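Local coordinates for protein separin (PDB 5U1T) that cleaves the kleisin subunit of cohesin at the onset of anaphase as a caspase-like cysteine protease, releasing sister chromatids for segregation, at residues Q1122-E1127 against C1390-L1395; E1127-I1132 against R1154-T1159; N1133-D1138 against L1148-P1153; S1354-F1359 against Y1400-Q1405. One frame throughout, in Å; residues are numbered along the deposited sequence.

The four contacts form one compact neighbourhood at the catalytic end of an elongated, mostly helical chain, and illustrate how a sheet, its helices and its turns are tied together. Contact 3 is the hairpin at the heart of the mixed sheet; contact 2, about 10 Å from it between centres, secures the turns at one end. Contact 1, about 13 Å from contact 3, brings together two helices that lie on the sheet, Leu1391 resting on Val1134. Contact 4, about 15 Å from contact 3, belongs to the neighbouring strand, where Phe1359 N bonds to Asn1133 O at 2.9 Å. All four lie away from Cys1497, the catalytic cysteine inferred by similarity.

Contact 1: residues Q1122-E1127 against C1390-L1395; sequences QKDLME and CLNKLL
Leu1125 reaches across to a patch on helix 1390-1395 formed by Leu1391, Asn1392 and Leu1395, and its two methyl groups divide the work. CD1 meets Leu1391 CD2 at 3.8 Å, while CD2 touches Leu1395 CD1 at 3.6 Å and also lies near Leu1391 CD2. The leucine stands roughly at right angles to both of these partners, so that it is the branched ends that touch. Its CG lies anti to its own carbonyl carbon (chi1 -84°), which swings the fork forward although its CB starts off to the side. Closer to the backbone, Leu1125 CG passes Asn1392 CB at 4.1 Å, the two side chains running in opposite directions. With an alanine here both methyls are gone, which would probably open a gap facing Leu1391 and Leu1395 and leave their CD2 and CD1 without their partner in 1122-1127.

The polar part joins the buried Asn1392 to Asp1124 at the margin. The side chains of Asn1392 and Asp1124 cross at about a right angle, yet their amide and carboxylate planes are only 32° apart. Asp1124 OD2 is also 5.6 Å from Lys1393 NZ, too far for a direct pair, although the opposite charges may favour each other weakly.

The two helix segments approach to 9.4 Å between axes at an angle of 57°. Leu1391 also touches Val1134, and Met1126 touches Leu1151, on the same face of the neighbouring sheet. The arrangement is that of a layered alpha/beta fold, two neighbouring helices lying over one sheet face and packing together through leucines.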
# COMPACT_ATOMS: atom_id res chain seq x y z
N GLN A 1122 -26.45 -35.07 17.27
CA GLN A 1122 -27.34 -35.22 18.40
C GLN A 1122 -28.47 -36.21 18.12
O GLN A 1122 -28.84 -36.99 18.99
CB GLN A 1122 -27.88 -33.85 18.77
CG GLN A 1122 -29.02 -33.87 19.72
CD GLN A 1122 -29.13 -32.54 20.42
OE1 GLN A 1122 -28.13 -31.84 20.58
NE2 GLN A 1122 -30.36 -32.18 20.83
N LYS A 1123 -29.01 -36.18 16.90
CA LYS A 1123 -30.05 -37.12 16.52
C LYS A 1123 -29.49 -38.54 16.54
O LYS A 1123 -30.13 -39.47 17.03
CB LYS A 1123 -30.62 -36.79 15.14
CG LYS A 1123 -31.39 -37.94 14.50
CD LYS A 1123 -32.65 -37.48 13.80
CE LYS A 1123 -33.13 -38.50 12.78
NZ LYS A 1123 -32.17 -38.62 11.62
N ASP A 1124 -28.27 -38.70 16.03
CA ASP A 1124 -27.60 -40.00 16.03
C ASP A 1124 -27.31 -40.51 17.43
O ASP A 1124 -27.56 -41.67 17.71
CB ASP A 1124 -26.31 -39.93 15.23
CG ASP A 1124 -26.55 -39.91 13.75
OD1 ASP A 1124 -27.66 -40.32 13.34
OD2 ASP A 1124 -25.64 -39.49 13.01
N LEU A 1125 -26.78 -39.64 18.29
CA LEU A 1125 -26.48 -40.03 19.67
C LEU A 1125 -27.74 -40.54 20.38
O LEU A 1125 -27.73 -41.57 21.04
CB LEU A 1125 -25.88 -38.86 20.46
CG LEU A 1125 -24.37 -38.63 20.32
CD1 LEU A 1125 -23.94 -37.40 21.10
CD2 LEU A 1125 -23.59 -39.84 20.79
N MET A 1126 -28.83 -39.80 20.21
CA MET A 1126 -30.08 -40.09 20.87
C MET A 1126 -30.55 -41.48 20.45
O MET A 1126 -30.97 -42.30 21.28
CB MET A 1126 -31.13 -39.02 20.53
CG MET A 1126 -32.40 -39.06 21.37
SD MET A 1126 -32.12 -38.67 23.12
CE MET A 1126 -31.16 -37.19 22.93
N GLU A 1127 -30.41 -41.77 19.17
CA GLU A 1127 -30.90 -43.01 18.60
C GLU A 1127 -29.97 -44.20 18.80
O GLU A 1127 -30.35 -45.33 18.52
CB GLU A 1127 -31.17 -42.81 17.11
CG GLU A 1127 -32.29 -41.84 16.84
CD GLU A 1127 -32.52 -41.60 15.37
OE1 GLU A 1127 -31.99 -42.37 14.53
OE2 GLU A 1127 -33.22 -40.62 15.03
N CYS A 1390 -17.89 -34.43 17.93
CA CYS A 1390 -16.71 -35.25 18.10
C CYS A 1390 -17.06 -36.63 18.71
O CYS A 1390 -16.58 -37.68 18.25
CB CYS A 1390 -15.67 -34.54 18.97
SG CYS A 1390 -14.22 -35.56 19.31
N LEU A 1391 -17.88 -36.60 19.75
CA LEU A 1391 -18.36 -37.82 20.35
C LEU A 1391 -19.03 -38.69 19.28
O LEU A 1391 -18.69 -39.87 19.14
CB LEU A 1391 -19.33 -37.52 21.50
CG LEU A 1391 -19.91 -38.74 22.22
CD1 LEU A 1391 -18.78 -39.59 22.82
CD2 LEU A 1391 -20.93 -38.35 23.29
N ASN A 1392 -19.95 -38.12 18.51
CA ASN A 1392 -20.73 -38.97 17.61
C ASN A 1392 -19.94 -39.49 16.43
O ASN A 1392 -20.27 -40.54 15.89
CB ASN A 1392 -21.97 -38.24 17.08
CG ASN A 1392 -22.79 -39.11 16.13
OD1 ASN A 1392 -23.42 -40.08 16.55
ND2 ASN A 1392 -22.76 -38.78 14.84
N LYS A 1393 -18.89 -38.79 16.02
CA LYS A 1393 -18.08 -39.34 14.94
C LYS A 1393 -17.15 -40.43 15.50
O LYS A 1393 -16.93 -41.45 14.85
CB LYS A 1393 -17.28 -38.24 14.22
CG LYS A 1393 -18.17 -37.23 13.47
CD LYS A 1393 -19.24 -37.89 12.54
CE LYS A 1393 -20.35 -36.88 12.16
NZ LYS A 1393 -21.02 -36.28 13.39
N LEU A 1394 -16.63 -40.21 16.71
CA LEU A 1394 -15.81 -41.23 17.37
C LEU A 1394 -16.63 -42.50 17.56
O LEU A 1394 -16.13 -43.61 17.32
CB LEU A 1394 -15.29 -40.72 18.71
CG LEU A 1394 -13.87 -40.18 18.72
CD1 LEU A 1394 -13.41 -39.94 20.14
CD2 LEU A 1394 -12.94 -41.14 18.01
N LEU A 1395 -17.88 -42.36 18.00
CA LEU A 1395 -18.73 -43.52 18.18
C LEU A 1395 -19.12 -44.14 16.83
O LEU A 1395 -19.16 -45.36 16.69
CB LEU A 1395 -19.98 -43.16 19.00
CG LEU A 1395 -19.82 -42.72 20.46
CD1 LEU A 1395 -21.16 -42.53 21.14
CD2 LEU A 1395 -18.97 -43.66 21.27

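Contact 2: residues E1127-I1132 against R1154-T1159; sequences ESNLNI and RRKRRT
Asn1129 comes within 4.5 Å of Arg1154 between CA atoms where the chain leaves helical geometry, its positive phi of 50° turning the backbone out of helix 1111-1127 toward the following strand. The carbonyl presented there is the main anchor. Arg1154 NE donates to Asn1129 O at 2.8 Å with an N-H...O angle of 154°, and NH1 adds a weak bond to the same oxygen, which lies near the guanidinium plane. Bends at chi2 and chi3 curl the arginine back on itself to bring that edge to the carbonyl. Over one face of the group lies Asn1131 CB, 3.4 Å from NH1 and displaced toward the rim. The amide of Asn1131 is engaged otherwise, its ND2 bonding to Ser1354 O of the adjoining strand 1353-1362. The Asn1129 amide leans against the arginine stem, OD1 3.5 Å from Arg1154 CD.

Lys1156 reaches from the hairpin turn to the end of the helix, NZ lying 3.6 Å from Glu1127 CA. Its ammonium bonds to Met1126 O, where a positive charge would probably suit the partial negative charge of the helix C-terminus. Ser1128 OG accepts from Leu1130 N at 3.2 Å, an ST turn that shapes the exit from the helix. On the other segment, Lys1156 and Arg1157 together face Glu1152, the G1 beta bulge of a tight hairpin turn, here leading from strand 1146-1152 into strand 1157-1163.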
# COMPACT_ATOMS: atom_id res chain seq x y z
N GLU A 1127 -30.41 -41.77 19.17
CA GLU A 1127 -30.90 -43.01 18.60
C GLU A 1127 -29.97 -44.20 18.80
O GLU A 1127 -30.35 -45.33 18.52
CB GLU A 1127 -31.17 -42.81 17.11
CG GLU A 1127 -32.29 -41.84 16.84
CD GLU A 1127 -32.52 -41.60 15.37
OE1 GLU A 1127 -31.99 -42.37 14.53
OE2 GLU A 1127 -33.22 -40.62 15.03
N SER A 1128 -28.77 -43.94 19.31
CA SER A 1128 -27.79 -45.00 19.54
C SER A 1128 -28.25 -46.01 20.58
O SER A 1128 -27.65 -47.07 20.74
CB SER A 1128 -26.46 -44.41 19.99
OG SER A 1128 -26.58 -43.93 21.33
N ASN A 1129 -29.29 -45.62 21.31
CA ASN A 1129 -29.82 -46.37 22.45
C ASN A 1129 -28.75 -46.79 23.47
O ASN A 1129 -28.97 -47.71 24.26
CB ASN A 1129 -30.57 -47.62 21.99
CG ASN A 1129 -31.66 -48.02 22.98
OD1 ASN A 1129 -32.26 -47.15 23.63
ND2 ASN A 1129 -31.90 -49.31 23.12
N LEU A 1130 -27.61 -46.10 23.44
CA LEU A 1130 -26.56 -46.37 24.40
C LEU A 1130 -27.01 -45.99 25.80
O LEU A 1130 -27.55 -44.91 26.03
CB LEU A 1130 -25.29 -45.61 24.03
CG LEU A 1130 -24.65 -46.10 22.73
CD1 LEU A 1130 -23.38 -45.30 22.42
CD2 LEU A 1130 -24.36 -47.60 22.80
N ASN A 1131 -26.78 -46.91 26.72
CA ASN A 1131 -27.08 -46.70 28.13
C ASN A 1131 -25.96 -45.88 28.77
O ASN A 1131 -25.16 -46.40 29.56
CB ASN A 1131 -27.27 -48.05 28.84
CG ASN A 1131 -27.61 -47.90 30.31
OD1 ASN A 1131 -28.34 -46.98 30.72
ND2 ASN A 1131 -27.08 -48.82 31.13
N ILE A 1132 -25.89 -44.61 28.40
CA ILE A 1132 -24.88 -43.69 28.93
C ILE A 1132 -25.49 -42.35 29.26
O ILE A 1132 -26.58 -42.02 28.82
CB ILE A 1132 -23.73 -43.44 27.94
CG1 ILE A 1132 -24.28 -43.09 26.55
CG2 ILE A 1132 -22.81 -44.63 27.89
CD1 ILE A 1132 -23.21 -42.66 25.58
N ARG A 1154 -30.71 -43.85 26.10
CA ARG A 1154 -31.56 -45.01 26.35
C ARG A 1154 -32.95 -44.57 26.82
O ARG A 1154 -33.95 -45.17 26.45
CB ARG A 1154 -30.90 -45.96 27.37
CG ARG A 1154 -31.77 -47.09 27.87
CD ARG A 1154 -31.82 -48.26 26.90
NE ARG A 1154 -30.47 -48.66 26.47
CZ ARG A 1154 -29.83 -49.74 26.89
NH1 ARG A 1154 -28.61 -49.99 26.44
NH2 ARG A 1154 -30.41 -50.58 27.74
N ARG A 1155 -33.00 -43.49 27.60
CA ARG A 1155 -34.25 -42.95 28.14
C ARG A 1155 -34.90 -41.97 27.16
O ARG A 1155 -36.02 -41.51 27.38
CB ARG A 1155 -33.98 -42.27 29.48
CG ARG A 1155 -35.23 -41.92 30.32
CD ARG A 1155 -36.13 -43.14 30.60
NE ARG A 1155 -36.81 -43.09 31.91
CZ ARG A 1155 -37.79 -42.24 32.23
NH1 ARG A 1155 -38.22 -41.35 31.32
NH2 ARG A 1155 -38.34 -42.27 33.46
N LYS A 1156 -34.19 -41.66 26.08
CA LYS A 1156 -34.61 -40.66 25.08
C LYS A 1156 -34.98 -39.31 25.72
O LYS A 1156 -35.96 -38.67 25.34
CB LYS A 1156 -35.79 -41.19 24.27
CG LYS A 1156 -35.55 -42.55 23.65
CD LYS A 1156 -34.42 -42.56 22.62
CE LYS A 1156 -34.11 -44.00 22.19
NZ LYS A 1156 -32.92 -44.12 21.32
N ARG A 1157 -34.16 -38.87 26.66
CA ARG A 1157 -34.50 -37.74 27.50
C ARG A 1157 -33.42 -36.66 27.43
O ARG A 1157 -32.22 -36.96 27.38
CB ARG A 1157 -34.71 -38.22 28.94
CG ARG A 1157 -35.34 -37.19 29.84
CD ARG A 1157 -36.03 -37.85 31.00
NE ARG A 1157 -35.05 -38.52 31.84
CZ ARG A 1157 -35.35 -39.29 32.88
NH1 ARG A 1157 -34.36 -39.85 33.57
NH2 ARG A 1157 -36.61 -39.49 33.24
N ARG A 1158 -33.86 -35.42 27.40
CA ARG A 1158 -33.00 -34.27 27.33
C ARG A 1158 -33.34 -33.30 28.41
O ARG A 1158 -34.43 -32.80 28.45
CB ARG A 1158 -33.28 -33.55 26.03
CG ARG A 1158 -32.14 -33.53 25.05
CD ARG A 1158 -32.66 -33.09 23.70
NE ARG A 1158 -32.23 -33.99 22.65
CZ ARG A 1158 -33.06 -34.62 21.84
NH1 ARG A 1158 -32.60 -35.41 20.91
NH2 ARG A 1158 -34.36 -34.45 21.97
N THR A 1159 -32.39 -32.99 29.27
CA THR A 1159 -32.66 -32.05 30.34
C THR A 1159 -31.48 -31.12 30.53
O THR A 1159 -30.37 -31.44 30.15
CB THR A 1159 -32.99 -32.76 31.67
OG1 THR A 1159 -31.85 -33.49 32.13
CG2 THR A 1159 -34.13 -33.74 31.48

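Contact 3: residues N1133-D1138 against L1148-P1153; sequences NVITID and LSKLEP
Ile1135 and Lys1150 lie side by side and point the same way, the isoleucine CG1 3.6 Å from the lysine CG. Lysine CG stands anti to its backbone N (chi1 -167°), which carries the aliphatic stem past the isoleucine before the chain bends at chi3; its ammonium makes a cation-pi contact with Phe1244. An alanine in place of Ile1135 removes that flank, and the stem of Lys1150 would probably be freer to turn, with a gap opening toward Phe1245. On the same sheet face Leu1148 leans in toward Ile1137, CD2 to CG1 4.4 Å.

On the other face, Val1134 and Leu1151 meet through their CB atoms at 4.0 Å. Next to them Thr1136 OG1 lies against Ser1149 CB at 3.2 Å, while the serine OG is hydrogen-bonded to His1160 ND1. This face looks to the helices, Val1134 touching Leu1391 and Leu1151 touching Met1126. At the open end of the hairpin, Asn1133 and Glu1152 extend in the same direction with amide and carboxylate planes 73° apart. Asparagine OD1 meets Glu1152 CG at 3.6 Å, whereas the carboxylate is claimed by a salt bridge to Arg1157.

Backbone bonds set this register. Thr1136 N donates to Ser1149 O at 2.9 Å, with a weaker return bond, while Ile1135 CA and Lys1150 CA approach to 4.3 Å in a non-hydrogen-bonded pair. The strands run at 164° to each other, an antiparallel beta hairpin set into a mixed sheet, with strand 1353-1362 running parallel to 1132-1139 along that strand's other edge.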
# COMPACT_ATOMS: atom_id res chain seq x y z
N ASN A 1133 -24.77 -41.58 30.07
CA ASN A 1133 -25.07 -40.17 30.23
C ASN A 1133 -24.08 -39.34 29.43
O ASN A 1133 -22.89 -39.69 29.34
CB ASN A 1133 -25.01 -39.74 31.69
CG ASN A 1133 -26.15 -40.28 32.51
OD1 ASN A 1133 -27.17 -40.73 31.98
ND2 ASN A 1133 -26.00 -40.22 33.83
N VAL A 1134 -24.59 -38.28 28.81
CA VAL A 1134 -23.74 -37.31 28.16
C VAL A 1134 -24.08 -35.96 28.77
O VAL A 1134 -25.16 -35.44 28.59
CB VAL A 1134 -23.92 -37.30 26.65
CG1 VAL A 1134 -22.70 -36.70 26.00
CG2 VAL A 1134 -24.13 -38.71 26.14
N ILE A 1135 -23.14 -35.42 29.53
CA ILE A 1135 -23.41 -34.26 30.34
C ILE A 1135 -22.47 -33.12 29.95
O ILE A 1135 -21.24 -33.27 30.03
CB ILE A 1135 -23.25 -34.59 31.82
CG1 ILE A 1135 -24.28 -35.65 32.20
CG2 ILE A 1135 -23.40 -33.36 32.67
CD1 ILE A 1135 -24.20 -36.13 33.64
N THR A 1136 -23.04 -32.00 29.51
CA THR A 1136 -22.21 -30.84 29.18
C THR A 1136 -22.02 -29.99 30.44
O THR A 1136 -22.87 -29.97 31.34
CB THR A 1136 -22.83 -29.99 28.03
OG1 THR A 1136 -24.10 -29.48 28.42
CG2 THR A 1136 -23.06 -30.86 26.80
N ILE A 1137 -20.85 -29.36 30.52
CA ILE A 1137 -20.48 -28.44 31.59
C ILE A 1137 -19.96 -27.17 30.92
O ILE A 1137 -18.94 -27.16 30.20
CB ILE A 1137 -19.41 -29.02 32.54
CG1 ILE A 1137 -19.82 -30.40 33.05
CG2 ILE A 1137 -19.12 -28.07 33.70
CD1 ILE A 1137 -18.87 -30.98 34.07
N ASP A 1138 -20.68 -26.08 31.14
CA ASP A 1138 -20.42 -24.87 30.39
C ASP A 1138 -20.57 -23.69 31.32
O ASP A 1138 -21.06 -23.82 32.44
CB ASP A 1138 -21.37 -24.76 29.19
CG ASP A 1138 -20.66 -24.28 27.95
OD1 ASP A 1138 -19.89 -23.28 28.03
OD2 ASP A 1138 -20.87 -24.92 26.87
N LEU A 1148 -25.46 -26.96 33.07
CA LEU A 1148 -25.43 -28.39 32.87
C LEU A 1148 -26.50 -28.82 31.87
O LEU A 1148 -27.60 -28.29 31.87
CB LEU A 1148 -25.62 -29.11 34.20
CG LEU A 1148 -24.79 -28.61 35.38
CD1 LEU A 1148 -25.07 -29.46 36.61
CD2 LEU A 1148 -23.31 -28.64 35.04
N SER A 1149 -26.18 -29.77 31.00
CA SER A 1149 -27.20 -30.44 30.21
C SER A 1149 -26.90 -31.91 30.22
O SER A 1149 -25.77 -32.31 30.48
CB SER A 1149 -27.23 -29.92 28.77
OG SER A 1149 -27.53 -28.54 28.76
N LYS A 1150 -27.91 -32.72 29.96
CA LYS A 1150 -27.73 -34.16 30.01
C LYS A 1150 -28.50 -34.78 28.88
O LYS A 1150 -29.58 -34.32 28.50
CB LYS A 1150 -28.19 -34.75 31.34
CG LYS A 1150 -27.74 -36.19 31.57
CD LYS A 1150 -28.70 -36.95 32.49
CE LYS A 1150 -28.84 -36.28 33.86
NZ LYS A 1150 -30.08 -36.66 34.61
N LEU A 1151 -27.93 -35.84 28.33
CA LEU A 1151 -28.49 -36.52 27.20
C LEU A 1151 -28.52 -38.01 27.50
O LEU A 1151 -27.48 -38.66 27.57
CB LEU A 1151 -27.66 -36.22 25.97
CG LEU A 1151 -28.30 -36.38 24.60
CD1 LEU A 1151 -27.74 -35.33 23.65
CD2 LEU A 1151 -28.07 -37.79 24.07
N GLU A 1152 -29.72 -38.55 27.73
CA GLU A 1152 -29.88 -39.96 28.06
C GLU A 1152 -30.41 -40.72 26.84
O GLU A 1152 -31.62 -40.83 26.66
CB GLU A 1152 -30.82 -40.14 29.26
CG GLU A 1152 -30.29 -39.59 30.58
CD GLU A 1152 -31.41 -39.21 31.55
OE1 GLU A 1152 -32.14 -38.23 31.29
OE2 GLU A 1152 -31.56 -39.89 32.59
N PRO A 1153 -29.51 -41.26 26.02
CA PRO A 1153 -29.93 -41.94 24.79
C PRO A 1153 -30.92 -43.07 25.05
O PRO A 1153 -31.87 -43.23 24.29
CB PRO A 1153 -28.62 -42.51 24.21
CG PRO A 1153 -27.53 -41.79 24.93
CD PRO A 1153 -28.07 -41.44 26.27

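Contact 4: residues S1354-F1359 against Y1400-Q1405; sequences SIFHTF and YQLPLQ
Leu1402 is the bump of this contact, and Phe1356, His1357 and Phe1359 form the hollow that receives it. Its CB rests against Phe1356 CE1 at 3.8 Å. Further out, CD2 meets Phe1359 CE2 at 4.0 Å, coming at that ring obliquely from the opposite direction, and lies 4.4 Å from His1357 CB, which closes the hollow between the two rings. The hollow has its own support: His1357 CD2 sits over the centre of the Phe1359 face, 3.5 Å above its plane, while the imidazole nitrogens bond to Ser1381 and Thr1383.

The segments join two parts of the alpha/beta architecture: 1353-1362, an inner strand of the large mixed sheet between 1132-1139 and 1382-1385, and the link from helix 1388-1397 into strand 1404-1406, paired in parallel with 1592-1594. Leu1402 also touches Leu1395 of that helix and Leu1130.

Phe1356 in turn pushes its far end into a notch beside Pro1403. With CG anti to the backbone N (chi1 178°) the ring extends outward, and Pro1403 CD meets its edge, 3.6 Å from CZ. The peptide before Pro1403 is cis, which puts the proline CD and Leu1402 O on the same side of the bond; that oxygen lies 3.7 Å from Phe1356 CZ.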
# COMPACT_ATOMS: atom_id res chain seq x y z
N SER A 1354 -27.56 -49.29 36.62
CA SER A 1354 -26.98 -47.99 36.37
C SER A 1354 -26.55 -47.86 34.91
O SER A 1354 -26.54 -48.85 34.18
CB SER A 1354 -25.80 -47.77 37.32
OG SER A 1354 -24.84 -48.79 37.15
N ILE A 1355 -26.21 -46.64 34.49
CA ILE A 1355 -25.71 -46.44 33.15
C ILE A 1355 -24.29 -46.96 33.11
O ILE A 1355 -23.68 -47.21 34.15
CB ILE A 1355 -25.79 -44.95 32.70
CG1 ILE A 1355 -25.17 -43.99 33.73
CG2 ILE A 1355 -27.23 -44.55 32.41
CD1 ILE A 1355 -23.69 -43.68 33.50
N PHE A 1356 -23.78 -47.12 31.89
CA PHE A 1356 -22.54 -47.82 31.63
C PHE A 1356 -21.31 -46.91 31.69
O PHE A 1356 -20.22 -47.33 32.08
CB PHE A 1356 -22.64 -48.49 30.26
CG PHE A 1356 -21.40 -49.23 29.84
CD1 PHE A 1356 -20.38 -48.57 29.15
CD2 PHE A 1356 -21.28 -50.60 30.10
CE1 PHE A 1356 -19.25 -49.25 28.76
CE2 PHE A 1356 -20.14 -51.31 29.70
CZ PHE A 1356 -19.12 -50.62 29.03
N HIS A 1357 -21.49 -45.66 31.27
CA HIS A 1357 -20.38 -44.73 31.13
C HIS A 1357 -20.90 -43.31 31.07
O HIS A 1357 -22.03 -43.07 30.67
CB HIS A 1357 -19.55 -45.06 29.87
CG HIS A 1357 -18.33 -44.20 29.70
ND1 HIS A 1357 -17.24 -44.28 30.53
CD2 HIS A 1357 -18.05 -43.23 28.80
CE1 HIS A 1357 -16.33 -43.40 30.15
NE2 HIS A 1357 -16.79 -42.75 29.10
N THR A 1358 -20.07 -42.36 31.47
CA THR A 1358 -20.43 -40.96 31.42
C THR A 1358 -19.50 -40.17 30.55
O THR A 1358 -18.30 -40.07 30.83
CB THR A 1358 -20.42 -40.35 32.82
OG1 THR A 1358 -21.39 -41.03 33.62
CG2 THR A 1358 -20.73 -38.87 32.75
N PHE A 1359 -20.05 -39.58 29.50
CA PHE A 1359 -19.30 -38.64 28.67
C PHE A 1359 -19.53 -37.22 29.18
O PHE A 1359 -20.67 -36.76 29.26
CB PHE A 1359 -19.70 -38.77 27.20
CG PHE A 1359 -19.20 -40.04 26.56
CD1 PHE A 1359 -17.85 -40.21 26.28
CD2 PHE A 1359 -20.08 -41.05 26.22
CE1 PHE A 1359 -17.39 -41.35 25.69
CE2 PHE A 1359 -19.63 -42.21 25.63
CZ PHE A 1359 -18.28 -42.37 25.37
N TYR A 1400 -20.43 -47.81 17.62
CA TYR A 1400 -21.19 -47.60 18.83
C TYR A 1400 -21.01 -48.73 19.81
O TYR A 1400 -21.95 -49.25 20.35
CB TYR A 1400 -22.65 -47.40 18.50
CG TYR A 1400 -22.90 -46.14 17.73
CD1 TYR A 1400 -22.78 -44.92 18.33
CD2 TYR A 1400 -23.23 -46.18 16.40
CE1 TYR A 1400 -22.99 -43.77 17.62
CE2 TYR A 1400 -23.44 -45.02 15.69
CZ TYR A 1400 -23.32 -43.83 16.32
OH TYR A 1400 -23.52 -42.69 15.64
N GLN A 1401 -19.77 -49.08 20.06
CA GLN A 1401 -19.48 -50.24 20.83
C GLN A 1401 -18.55 -49.83 21.91
O GLN A 1401 -17.39 -49.61 21.66
CB GLN A 1401 -18.79 -51.25 19.94
CG GLN A 1401 -19.65 -51.83 18.83
CD GLN A 1401 -18.89 -52.77 17.92
OE1 GLN A 1401 -17.68 -52.68 17.80
NE2 GLN A 1401 -19.61 -53.68 17.28
N LEU A 1402 -19.05 -49.70 23.13
CA LEU A 1402 -18.20 -49.37 24.27
C LEU A 1402 -17.99 -50.59 25.10
O LEU A 1402 -18.91 -51.31 25.39
CB LEU A 1402 -18.88 -48.33 25.14
CG LEU A 1402 -19.13 -46.93 24.61
CD1 LEU A 1402 -19.86 -46.99 23.30
CD2 LEU A 1402 -19.93 -46.15 25.62
N PRO A 1403 -16.76 -50.83 25.50
CA PRO A 1403 -15.68 -49.89 25.30
C PRO A 1403 -14.91 -50.17 24.02
O PRO A 1403 -15.27 -51.06 23.28
CB PRO A 1403 -14.79 -50.13 26.51
CG PRO A 1403 -15.15 -51.48 26.99
CD PRO A 1403 -16.60 -51.62 26.72
N LEU A 1404 -13.82 -49.47 23.83
CA LEU A 1404 -13.03 -49.71 22.65
C LEU A 1404 -12.06 -50.84 22.81
O LEU A 1404 -11.00 -50.66 23.36
CB LEU A 1404 -12.26 -48.46 22.28
CG LEU A 1404 -12.12 -48.27 20.78
CD1 LEU A 1404 -13.48 -48.30 20.13
CD2 LEU A 1404 -11.45 -46.96 20.51
N GLN A 1405 -12.44 -52.03 22.39
CA GLN A 1405 -11.49 -53.12 22.40
C GLN A 1405 -10.27 -52.73 21.61
O GLN A 1405 -10.36 -52.42 20.44
CB GLN A 1405 -12.10 -54.38 21.80
CG GLN A 1405 -13.58 -54.54 22.05
CD GLN A 1405 -13.94 -55.91 22.59
OE1 GLN A 1405 -13.47 -56.31 23.65
NE2 GLN A 1405 -14.78 -56.61 21.86